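Local coordinates for designed helical repeat protein (Synthetic construct, PDB 5CWF) that serves as a computationally designed protein of stacked helical repeats, made to explore repeat architectures and with no known biological function, at residues E82-E85 and A86-N90; D93-A96 and K97-A101; D3-K6 and K7-A11. All blocks are in the same frame, centred on the assembly; numbering follows the deposited sequence.

Interaction 1: E82-E85 and A86-N90; sequences EIVE and ALREN. With CA (calcium ion), chain G.
Arg88 lays its aliphatic shaft across Val84 one turn earlier, CD coming within 4.1 Å of CG1 of Val84. That methyl stands anti to the Val84 backbone N (chi1 -176°), which sets it beside the carbonyl end of its residue, facing the next turn. The shaft also passes over the Val84 carbonyl, with Arg88 CG 3.3 Å from Val84 O, before a bend at chi3 (75°) carries the guanidinium away to salt bridges with Glu37 and Glu44. Val84 O also accepts the hydrogen bond from Arg88 N, at 2.9 Å. The carboxylates of Glu82 and Glu85 draw close, OE1 of Glu82 being 3.2 Å from OE1 of Glu85; Arg133 and Arg33 bridge to both, probably offsetting the gathered charge, and the pair also forms a calcium site.

Helical geometry ends at Asn90, and the last carbonyls face a second calcium. Arg88 O binds this ion directly at 2.3 Å, while Leu87 O and Glu89 O each accept a hydrogen bond from a water in its shell. Three late carbonyls are thus tied to one cation, which is likely to suit the negative end of a helix dipole. Around helix 70-89, Val84 packs on helix 25-44, Leu87 on helix 48-67, Ile83 and Ala86 on helices 93-111 and 115-134.

Interaction 2: D93-A96 and K97-A101; sequences DEMA and KVMLA
Glu94 and Lys97 run side by side on the first turn of their helix and close a salt bridge, with Lys97 NZ donating to Glu94 OE2 over 2.6 Å. The ammonium meets OE2 on its syn side, 20° out of the carboxylate plane. Both chains must fold to make this short span: Glu94 turns at chi2 (-52°), bringing its carboxylate back toward the following turn, and Lys97 bends at chi3 and chi4 to bring CE within 3.1 Å of Glu94 OE1. An alanine in place of Glu94 would probably leave the Lys97 ammonium without this carboxylate and let its long chain swing.

The backbone illustrates how an early helix satisfies its polar groups. Carbonyls of Asp93, Glu94, Met95 and Ala96 accept N-H groups from Lys97, Val98, Met99 and Leu100 in turn, the bond from Leu100 N to Ala96 O being 2.8 Å long. Met95 N, too early for a partner of that kind, donates instead to the hydroxyl of Ser92. On the buried face the two methionines also lie alongside each other, their CE methyls 3.8 Å apart, and Met99 CG rests 3.2 Å from Met95 O, the acceptor for its own N-H.

Helix 93-111 is enclosed on several sides: Met95 and Val98 press on helix 115-134, Glu94, Lys97 and Val98 touch Leu145 of helix 138-156, and Ala96 and Leu100 reach helix 48-67.

Interaction 3: D3-K6 and K7-A11; sequences DEMK and KVMEA
Met5 and Met9, one helical turn apart, start in different directions and still meet. Met5 sends CG anti to its backbone N (chi1 177°), whereas Met9 keeps CG anti to its carbonyl carbon (chi1 -66°), and beyond CB the two chains bend in opposite senses at chi2 and chi3. They converge at a slant, so that Met5 SD lies 3.9 Å from Met9 CG and equally 3.9 Å from Met9 SD. The backbone joins the same two residues, Met9 N donating to Met5 O at 2.9 Å.

Other side chains lean on carbonyls of the preceding turn. Val8 sets CG2 3.3 Å from Glu4 O. Glu10 passes CG 3.2 Å from Lys6 O, and its extended chain keeps the carboxylate carbon CD near that same Lys6 O, at 3.5 Å. Lys6 is extended until its last bend, from which NZ makes a weak hydrogen bond to the carbonyl of Met1.

Asp3, Glu4, Lys6, Lys7 and Glu10 are exposed, while Met5, Val8 and Met9 make the apolar side of this first helix of the array. Along that side Met5 packs on helices 48-67 and 25-44, Val8 on the former and Met9 on the latter.

Interaction 3 comes first along the chain, near the start of helix 3-21; interaction 1 lies at the end of helix 70-89 and interaction 2 opens helix 93-111, the next in sequence. The last two are neighbours, with centres 11 Å apart, and they pack directly: Leu87 CG meets Met99 CG at 3.6 Å, and Ile83 also touches Met99. Interaction 3 stands apart, its centre about 21 Å from interaction 1 and 22 Å from interaction 2. Helix 48-67 nevertheless contacts all three, linking the outer first helix to the interior. Interactions 2 and 3 are both opening turns of a helix with a Met pair, one inside the array and one at its end, whereas interaction 1 is a closing turn.

Interaction 1: E82-E85 and A86-N90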
# COMPACT_ATOMS: atom_id res chain seq x y z
N GLU A 82 -4.35 1.07 4.72
CA GLU A 82 -5.42 0.08 4.62
C GLU A 82 -4.84 -1.33 4.39
O GLU A 82 -5.42 -2.32 4.86
CB GLU A 82 -6.38 0.46 3.50
CG GLU A 82 -7.17 1.76 3.79
CD GLU A 82 -8.02 1.72 5.07
OE1 GLU A 82 -8.83 0.78 5.23
OE2 GLU A 82 -7.85 2.62 5.93
N ILE A 83 -3.72 -1.43 3.68
CA ILE A 83 -3.01 -2.70 3.51
C ILE A 83 -2.58 -3.24 4.87
O ILE A 83 -2.74 -4.43 5.17
CB ILE A 83 -1.78 -2.54 2.59
CG1 ILE A 83 -2.21 -2.38 1.14
CG2 ILE A 83 -0.86 -3.73 2.68
CD1 ILE A 83 -1.08 -1.93 0.20
N VAL A 84 -2.03 -2.35 5.71
CA VAL A 84 -1.60 -2.78 7.04
C VAL A 84 -2.81 -3.19 7.87
O VAL A 84 -2.74 -4.20 8.57
CB VAL A 84 -0.78 -1.70 7.78
CG1 VAL A 84 -0.28 -2.25 9.13
CG2 VAL A 84 0.43 -1.30 6.95
N GLU A 85 -3.90 -2.41 7.82
CA GLU A 85 -5.11 -2.79 8.57
C GLU A 85 -5.61 -4.19 8.18
O GLU A 85 -6.03 -4.97 9.05
CB GLU A 85 -6.22 -1.75 8.35
CG GLU A 85 -5.99 -0.46 9.13
CD GLU A 85 -7.13 0.55 8.96
OE1 GLU A 85 -8.15 0.23 8.30
OE2 GLU A 85 -7.01 1.66 9.52
N ALA A 86 -5.58 -4.50 6.89
CA ALA A 86 -6.03 -5.80 6.39
C ALA A 86 -5.13 -6.93 6.88
O ALA A 86 -5.61 -8.01 7.25
CB ALA A 86 -6.06 -5.78 4.87
N LEU A 87 -3.83 -6.66 6.90
CA LEU A 87 -2.90 -7.67 7.37
C LEU A 87 -3.01 -7.89 8.86
O LEU A 87 -2.79 -9.00 9.35
CB LEU A 87 -1.46 -7.27 7.04
CG LEU A 87 -0.81 -7.85 5.81
CD1 LEU A 87 0.63 -7.38 5.76
CD2 LEU A 87 -0.87 -9.39 5.75
N ARG A 88 -3.36 -6.85 9.60
CA ARG A 88 -3.51 -7.03 11.03
C ARG A 88 -4.77 -7.84 11.32
O ARG A 88 -4.83 -8.51 12.34
CB ARG A 88 -3.56 -5.68 11.75
CG ARG A 88 -2.22 -4.95 11.74
CD ARG A 88 -2.32 -3.63 12.47
NE ARG A 88 -2.38 -3.80 13.92
CZ ARG A 88 -2.71 -2.84 14.77
NH1 ARG A 88 -3.03 -1.63 14.32
NH2 ARG A 88 -2.72 -3.07 16.07
N GLU A 89 -5.74 -7.84 10.42
CA GLU A 89 -6.91 -8.70 10.61
C GLU A 89 -6.58 -10.15 10.27
O GLU A 89 -7.05 -11.07 10.91
CB GLU A 89 -8.09 -8.24 9.77
CG GLU A 89 -8.65 -6.89 10.20
CD GLU A 89 -9.73 -6.40 9.27
OE1 GLU A 89 -9.91 -7.02 8.19
OE2 GLU A 89 -10.36 -5.37 9.59
N ASN A 90 -5.78 -10.36 9.23
CA ASN A 90 -5.47 -11.73 8.80
C ASN A 90 -4.14 -11.73 8.09
O ASN A 90 -4.05 -11.15 7.01
CB ASN A 90 -6.60 -12.25 7.89
CG ASN A 90 -6.34 -13.66 7.35
OD1 ASN A 90 -5.31 -14.27 7.61
ND2 ASN A 90 -7.32 -14.18 6.60
CA CA G . -3.98 -10.17 13.68
O HOH W 1 -2.94 -10.62 11.63
O HOH W 2 -6.23 -10.87 13.61
O HOH W 3 -4.97 -8.54 15.06

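Interaction 2: D93-A96 and K97-A101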
# COMPACT_ATOMS: atom_id res chain seq x y z
N ASP A 93 -0.42 -16.96 5.24
CA ASP A 93 0.65 -16.90 4.23
C ASP A 93 0.11 -16.38 2.89
O ASP A 93 0.79 -15.63 2.18
CB ASP A 93 1.31 -18.27 4.09
CG ASP A 93 2.30 -18.57 5.22
OD1 ASP A 93 2.19 -17.97 6.32
OD2 ASP A 93 3.20 -19.41 5.01
N GLU A 94 -1.13 -16.73 2.55
CA GLU A 94 -1.76 -16.23 1.33
C GLU A 94 -2.04 -14.72 1.39
O GLU A 94 -1.79 -14.02 0.44
CB GLU A 94 -3.05 -17.01 1.05
CG GLU A 94 -2.78 -18.48 0.74
CD GLU A 94 -1.74 -18.66 -0.37
OE1 GLU A 94 -1.90 -18.06 -1.46
OE2 GLU A 94 -0.74 -19.35 -0.12
N MET A 95 -2.53 -14.23 2.52
CA MET A 95 -2.77 -12.80 2.68
C MET A 95 -1.49 -12.01 2.57
O MET A 95 -1.47 -10.94 1.97
CB MET A 95 -3.46 -12.50 4.02
CG MET A 95 -4.92 -12.89 4.02
SD MET A 95 -5.96 -11.78 3.04
CE MET A 95 -5.99 -10.33 4.09
N ALA A 96 -0.41 -12.54 3.14
CA ALA A 96 0.87 -11.84 3.08
C ALA A 96 1.37 -11.77 1.65
O ALA A 96 1.94 -10.77 1.25
CB ALA A 96 1.91 -12.50 3.97
N LYS A 97 1.13 -12.82 0.87
CA LYS A 97 1.55 -12.80 -0.53
C LYS A 97 0.82 -11.72 -1.32
O LYS A 97 1.42 -11.04 -2.14
CB LYS A 97 1.34 -14.16 -1.19
CG LYS A 97 2.38 -15.19 -0.72
CD LYS A 97 2.36 -16.47 -1.54
CE LYS A 97 1.05 -17.20 -1.49
NZ LYS A 97 1.27 -18.68 -1.62
N VAL A 98 -0.48 -11.59 -1.09
CA VAL A 98 -1.25 -10.55 -1.76
C VAL A 98 -0.69 -9.18 -1.41
O VAL A 98 -0.45 -8.35 -2.27
CB VAL A 98 -2.74 -10.61 -1.35
CG1 VAL A 98 -3.50 -9.38 -1.85
CG2 VAL A 98 -3.39 -11.90 -1.82
N MET A 99 -0.49 -8.97 -0.12
CA MET A 99 -0.10 -7.67 0.36
C MET A 99 1.34 -7.35 -0.04
O MET A 99 1.67 -6.19 -0.27
CB MET A 99 -0.28 -7.57 1.87
CG MET A 99 -1.75 -7.72 2.31
SD MET A 99 -2.94 -6.80 1.33
CE MET A 99 -4.43 -7.68 1.80
N LEU A 100 2.20 -8.37 -0.14
CA LEU A 100 3.57 -8.08 -0.57
C LEU A 100 3.56 -7.61 -2.03
O LEU A 100 4.26 -6.67 -2.40
CB LEU A 100 4.48 -9.29 -0.40
CG LEU A 100 5.94 -9.06 -0.79
CD1 LEU A 100 6.53 -7.94 0.06
CD2 LEU A 100 6.79 -10.32 -0.66
N ALA A 101 2.75 -8.26 -2.85
CA ALA A 101 2.62 -7.86 -4.26
C ALA A 101 2.09 -6.44 -4.37
O ALA A 101 2.59 -5.65 -5.16
CB ALA A 101 1.72 -8.84 -5.01

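Interaction 3: D3-K6 and K7-A11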
# COMPACT_ATOMS: atom_id res chain seq x y z
N ASP A 3 16.96 -2.25 11.84
CA ASP A 3 17.68 -0.99 11.72
C ASP A 3 17.39 -0.29 10.39
O ASP A 3 17.39 0.93 10.33
CB ASP A 3 19.19 -1.22 11.87
CG ASP A 3 19.57 -1.74 13.25
OD1 ASP A 3 18.80 -1.51 14.20
OD2 ASP A 3 20.63 -2.38 13.36
N GLU A 4 17.16 -1.06 9.33
CA GLU A 4 16.77 -0.45 8.06
C GLU A 4 15.37 0.14 8.19
O GLU A 4 15.09 1.20 7.62
CB GLU A 4 16.83 -1.45 6.91
CG GLU A 4 16.77 -0.76 5.54
CD GLU A 4 16.76 -1.73 4.38
OE1 GLU A 4 17.09 -2.91 4.58
OE2 GLU A 4 16.43 -1.29 3.25
N MET A 5 14.50 -0.51 8.95
CA MET A 5 13.17 0.02 9.19
C MET A 5 13.26 1.29 10.03
O MET A 5 12.59 2.27 9.74
CB MET A 5 12.27 -1.00 9.88
CG MET A 5 10.90 -0.45 10.21
SD MET A 5 9.91 0.09 8.79
CE MET A 5 9.72 -1.48 7.99
N LYS A 6 14.10 1.28 11.06
CA LYS A 6 14.20 2.43 11.95
C LYS A 6 14.61 3.67 11.16
O LYS A 6 14.15 4.78 11.46
CB LYS A 6 15.18 2.19 13.10
CG LYS A 6 14.60 1.41 14.28
CD LYS A 6 15.65 1.14 15.35
CE LYS A 6 15.06 0.49 16.60
NZ LYS A 6 14.85 -0.98 16.46
N LYS A 7 15.49 3.48 10.18
CA LYS A 7 15.92 4.57 9.30
C LYS A 7 14.77 5.10 8.44
O LYS A 7 14.61 6.31 8.29
CB LYS A 7 17.06 4.13 8.39
CG LYS A 7 18.45 4.24 9.00
CD LYS A 7 19.54 3.74 8.04
CE LYS A 7 19.51 4.46 6.69
NZ LYS A 7 20.61 4.03 5.79
N VAL A 8 13.99 4.20 7.85
CA VAL A 8 12.86 4.62 7.04
C VAL A 8 11.82 5.36 7.88
O VAL A 8 11.22 6.34 7.40
CB VAL A 8 12.16 3.43 6.32
CG1 VAL A 8 10.97 3.90 5.53
CG2 VAL A 8 13.12 2.72 5.39
N MET A 9 11.59 4.90 9.10
CA MET A 9 10.60 5.52 9.98
C MET A 9 10.99 6.93 10.41
O MET A 9 10.14 7.83 10.51
CB MET A 9 10.40 4.68 11.24
CG MET A 9 9.79 3.31 11.02
SD MET A 9 8.19 3.36 10.18
CE MET A 9 7.32 4.51 11.22
N GLU A 10 12.28 7.13 10.65
CA GLU A 10 12.81 8.44 10.97
C GLU A 10 12.62 9.36 9.77
O GLU A 10 12.34 10.56 9.92
CB GLU A 10 14.27 8.34 11.41
CG GLU A 10 14.42 7.72 12.80
CD GLU A 10 15.85 7.33 13.15
OE1 GLU A 10 16.72 7.33 12.25
OE2 GLU A 10 16.11 7.01 14.33
N ALA A 11 12.75 8.80 8.56
CA ALA A 11 12.55 9.59 7.35
C ALA A 11 11.07 9.95 7.18
O ALA A 11 10.72 11.04 6.68
CB ALA A 11 13.05 8.85 6.13